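Local atomic coordinates of outer membrane porin protein 32 (Delftia acidovorans, PDB entry 2FGQ), a protein that forms trimeric, anion-selective channels through the bacterial outer membrane and binds the dicarboxylate malate within its pore. Residues R133-Y141 with G151-K159. Sequence-based numbering, arbitrary orientation.
With CA (calcium ion), chain C; MLT (D-malate), chain H.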
loop_
_atom_site.group_PDB
_atom_site.type_symbol
_atom_site.label_atom_id
_atom_site.label_comp_id
_atom_site.label_asym_id
_atom_site.label_seq_id
_atom_site.Cartn_x
_atom_site.Cartn_y
_atom_site.Cartn_z
ATOM N N ARG A 133 -4.041 -13.816 14.110
ATOM C CA ARG A 133 -3.736 -12.459 14.487
ATOM C C ARG A 133 -4.979 -11.764 15.052
ATOM O O ARG A 133 -6.091 -12.260 14.891
ATOM C CB ARG A 133 -3.231 -11.691 13.282
ATOM C CG ARG A 133 -1.871 -12.106 12.822
ATOM C CD ARG A 133 -1.354 -11.343 11.593
ATOM N NE ARG A 133 0.051 -11.664 11.350
ATOM C CZ ARG A 133 0.479 -12.770 10.774
ATOM N NH1 ARG A 133 -0.383 -13.648 10.274
ATOM N NH2 ARG A 133 1.781 -12.992 10.700
ATOM N N ALA A 134 -4.782 -10.604 15.661
ATOM C CA ALA A 134 -5.882 -9.765 16.101
ATOM C C ALA A 134 -5.585 -8.294 15.894
ATOM O O ALA A 134 -4.471 -7.850 16.176
ATOM C CB ALA A 134 -6.153 -9.971 17.605
ATOM N N ASN A 135 -6.605 -7.555 15.475
ATOM C CA ASN A 135 -6.613 -6.093 15.602
ATOM C C ASN A 135 -6.748 -5.689 17.059
ATOM O O ASN A 135 -7.270 -6.438 17.888
ATOM C CB ASN A 135 -7.801 -5.492 14.834
ATOM C CG ASN A 135 -7.775 -5.771 13.311
ATOM O OD1 ASN A 135 -8.835 -5.893 12.645
ATOM N ND2 ASN A 135 -6.641 -5.836 12.784
ATOM N N ASN A 136 -6.287 -4.488 17.349
ATOM C CA ASN A 136 -6.578 -3.837 18.641
ATOM C C ASN A 136 -6.030 -4.638 19.801
ATOM O O ASN A 136 -6.615 -4.642 20.901
ATOM C CB ASN A 136 -8.080 -3.699 18.827
ATOM C CG ASN A 136 -8.752 -3.028 17.603
ATOM O OD1 ASN A 136 -8.239 -2.026 17.080
ATOM N ND2 ASN A 136 -9.858 -3.602 17.116
ATOM N N LEU A 137 -4.853 -5.224 19.590
ATOM C CA LEU A 137 -4.227 -6.154 20.528
ATOM C C LEU A 137 -3.194 -5.492 21.472
ATOM O O LEU A 137 -2.371 -4.663 21.059
ATOM C CB LEU A 137 -3.559 -7.255 19.694
ATOM C CG LEU A 137 -2.811 -8.333 20.492
ATOM C CD1 LEU A 137 -3.764 -9.224 21.300
ATOM C CD2 LEU A 137 -2.028 -9.171 19.513
ATOM N N ILE A 138 -3.256 -5.891 22.739
ATOM C CA ILE A 138 -2.210 -5.601 23.713
ATOM C C ILE A 138 -1.695 -6.924 24.197
ATOM O O ILE A 138 -2.502 -7.763 24.613
ATOM C CB ILE A 138 -2.763 -4.830 24.926
ATOM C CG1 ILE A 138 -3.299 -3.492 24.472
ATOM C CG2 ILE A 138 -1.638 -4.629 25.927
ATOM C CD1 ILE A 138 -3.878 -2.584 25.596
ATOM N N SER A 139 -0.377 -7.110 24.131
ATOM C CA SER A 139 0.203 -8.353 24.623
ATOM C C SER A 139 1.327 -8.087 25.592
ATOM O O SER A 139 1.975 -7.026 25.556
ATOM C CB SER A 139 0.748 -9.215 23.526
ATOM O OG SER A 139 -0.232 -9.582 22.602
ATOM N N TYR A 140 1.514 -9.048 26.479
ATOM C CA TYR A 140 2.590 -9.034 27.458
ATOM C C TYR A 140 3.285 -10.392 27.398
ATOM O O TYR A 140 2.641 -11.428 27.519
ATOM C CB TYR A 140 2.061 -8.752 28.865
ATOM C CG TYR A 140 3.112 -8.992 29.924
ATOM C CD1 TYR A 140 4.351 -8.348 29.853
ATOM C CD2 TYR A 140 2.905 -9.890 30.961
ATOM C CE1 TYR A 140 5.354 -8.602 30.749
ATOM C CE2 TYR A 140 3.922 -10.153 31.864
ATOM C CZ TYR A 140 5.126 -9.500 31.765
ATOM O OH TYR A 140 6.100 -9.774 32.708
ATOM N N TYR A 141 4.595 -10.356 27.231
ATOM C CA TYR A 141 5.474 -11.530 27.217
ATOM C C TYR A 141 6.467 -11.424 28.359
ATOM O O TYR A 141 7.175 -10.425 28.515
ATOM C CB TYR A 141 6.213 -11.666 25.874
ATOM C CG TYR A 141 5.281 -11.927 24.756
ATOM C CD1 TYR A 141 4.772 -10.890 23.973
ATOM C CD2 TYR A 141 4.910 -13.238 24.454
ATOM C CE1 TYR A 141 3.879 -11.152 22.943
ATOM C CE2 TYR A 141 4.054 -13.516 23.385
ATOM C CZ TYR A 141 3.535 -12.453 22.637
ATOM O OH TYR A 141 2.670 -12.723 21.589
ATOM N N GLY A 151 2.944 -15.825 27.952
ATOM C CA GLY A 151 2.473 -14.709 27.144
ATOM C C GLY A 151 0.966 -14.567 27.280
ATOM O O GLY A 151 0.254 -15.564 27.489
ATOM N N PHE A 152 0.491 -13.316 27.229
ATOM C CA PHE A 152 -0.895 -12.994 27.474
ATOM C C PHE A 152 -1.323 -11.863 26.543
ATOM O O PHE A 152 -0.564 -10.956 26.288
ATOM C CB PHE A 152 -1.084 -12.502 28.906
ATOM C CG PHE A 152 -0.493 -13.399 29.932
ATOM C CD1 PHE A 152 -1.229 -14.443 30.454
ATOM C CD2 PHE A 152 0.812 -13.195 30.371
ATOM C CE1 PHE A 152 -0.656 -15.290 31.398
ATOM C CE2 PHE A 152 1.378 -14.019 31.316
ATOM C CZ PHE A 152 0.639 -15.066 31.812
ATOM N N GLY A 153 -2.548 -11.950 26.050
ATOM C CA GLY A 153 -3.059 -10.927 25.152
ATOM C C GLY A 153 -4.525 -10.654 25.367
ATOM O O GLY A 153 -5.290 -11.535 25.766
ATOM N N TYR A 154 -4.895 -9.411 25.100
ATOM C CA TYR A 154 -6.264 -8.933 25.108
ATOM C C TYR A 154 -6.434 -8.067 23.856
ATOM O O TYR A 154 -5.668 -7.177 23.654
ATOM C CB TYR A 154 -6.594 -8.078 26.356
ATOM C CG TYR A 154 -8.055 -7.740 26.393
ATOM C CD1 TYR A 154 -8.965 -8.618 26.979
ATOM C CD2 TYR A 154 -8.549 -6.585 25.789
ATOM C CE1 TYR A 154 -10.337 -8.338 26.986
ATOM C CE2 TYR A 154 -9.907 -6.300 25.794
ATOM C CZ TYR A 154 -10.797 -7.186 26.389
ATOM O OH TYR A 154 -12.159 -6.915 26.396
ATOM N N ALA A 155 -7.440 -8.359 23.067
ATOM C CA ALA A 155 -7.778 -7.506 21.922
ATOM C C ALA A 155 -9.174 -6.994 22.135
ATOM O O ALA A 155 -10.099 -7.750 22.365
ATOM C CB ALA A 155 -7.685 -8.211 20.566
ATOM N N PHE A 156 -9.320 -5.688 21.996
ATOM C CA PHE A 156 -10.585 -5.022 22.136
ATOM C C PHE A 156 -11.516 -5.252 20.933
ATOM O O PHE A 156 -11.120 -5.139 19.783
ATOM C CB PHE A 156 -10.365 -3.512 22.265
ATOM C CG PHE A 156 -9.548 -3.098 23.455
ATOM C CD1 PHE A 156 -8.187 -2.974 23.368
ATOM C CD2 PHE A 156 -10.160 -2.787 24.651
ATOM C CE1 PHE A 156 -7.442 -2.574 24.462
ATOM C CE2 PHE A 156 -9.410 -2.392 25.774
ATOM C CZ PHE A 156 -8.056 -2.294 25.683
ATOM N N ASP A 157 -12.774 -5.508 21.216
ATOM C CA ASP A 157 -13.797 -5.624 20.199
ATOM C C ASP A 157 -14.280 -4.305 19.653
ATOM O O ASP A 157 -14.676 -4.237 18.489
ATOM C CB ASP A 157 -14.997 -6.407 20.725
ATOM C CG ASP A 157 -15.494 -5.887 22.024
ATOM O OD1 ASP A 157 -16.448 -5.047 22.064
ATOM O OD2 ASP A 157 -14.942 -6.226 23.089
ATOM N N GLU A 158 -14.255 -3.289 20.491
ATOM C CA GLU A 158 -14.675 -1.936 20.089
ATOM C C GLU A 158 -16.132 -1.904 19.606
ATOM O O GLU A 158 -16.520 -1.106 18.742
ATOM C CB GLU A 158 -13.721 -1.351 19.029
ATOM C CG GLU A 158 -12.315 -1.357 19.569
ATOM C CD GLU A 158 -11.228 -0.881 18.638
ATOM O OE1 GLU A 158 -11.461 -0.706 17.419
ATOM O OE2 GLU A 158 -10.092 -0.731 19.175
ATOM N N LYS A 159 -16.917 -2.810 20.162
ATOM C CA LYS A 159 -18.357 -2.910 19.892
ATOM C C LYS A 159 -18.660 -3.252 18.437
ATOM O O LYS A 159 -19.756 -2.970 17.942
ATOM C CB LYS A 159 -19.096 -1.632 20.369
ATOM C CG LYS A 159 -20.529 -1.855 20.821
ATOM C CD LYS A 159 -21.279 -0.481 21.139
ATOM C CE LYS A 159 -22.151 0.076 19.961
ATOM N NZ LYS A 159 -23.184 1.246 20.288
HETATM CA CA CA C . -9.113 0.137 17.054
HETATM C C1 MLT H . 2.970 -16.119 9.642
HETATM O O1 MLT H . 3.538 -16.547 8.507
HETATM O O2 MLT H . 3.664 -15.549 10.583
HETATM C C2 MLT H . 1.534 -16.310 9.963
HETATM O O3 MLT H . 0.743 -16.143 8.815
HETATM C C3 MLT H . 1.373 -17.661 10.644
HETATM C C4 MLT H . 2.456 -17.738 11.701
HETATM O O4 MLT H . 3.663 -17.249 11.537
HETATM O O5 MLT H . 2.241 -18.282 12.833
HETATM O O HOH W 1 -11.183 -6.246 17.254
HETATM O O HOH W 2 -9.982 -0.341 14.799
#
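Ile138 and Tyr154, like Tyr140 and Phe152, form antiparallel hydrogen-bonded pairs that zip strand 137-141 to strand 151-155, the axes 4.6 Å apart and 167° from parallel. A further backbone hydrogen bond, from Phe156 N to Asn136 O at 3.1 Å, lies past the strand ends, with the donor above the carbonyl plane. Tyr140 and Phe152 lie side by side and point the same way, CD2 to CD2 at 4.0 Å; the Tyr140 hydroxyl is hydrogen-bonded to Phe85 O. CD1 of Ile138 meets the edge of the Phe156 ring at CE1, 3.7 Å away, and Tyr154 CE2 lies over one face of that ring, toward its rim. The two strands make a hairpin in the sixteen-stranded porin barrel, and its end carries a calcium site between subunits. Asn136 OD1 binds the ion at 2.3 Å, and Glu158, its chain extended beyond CG (chi2 177°), reaches in from the opposite direction to chelate it with both carboxylate oxygens. Water and Leu29, Asp64 and Gly309 of a neighbouring subunit complete the shell. A second water bridges Asn136 ND2 and Phe156 O. On the pore side, Arg133 NH1 donates an almost straight hydrogen bond (175°) to malate O3 at 3.1 Å.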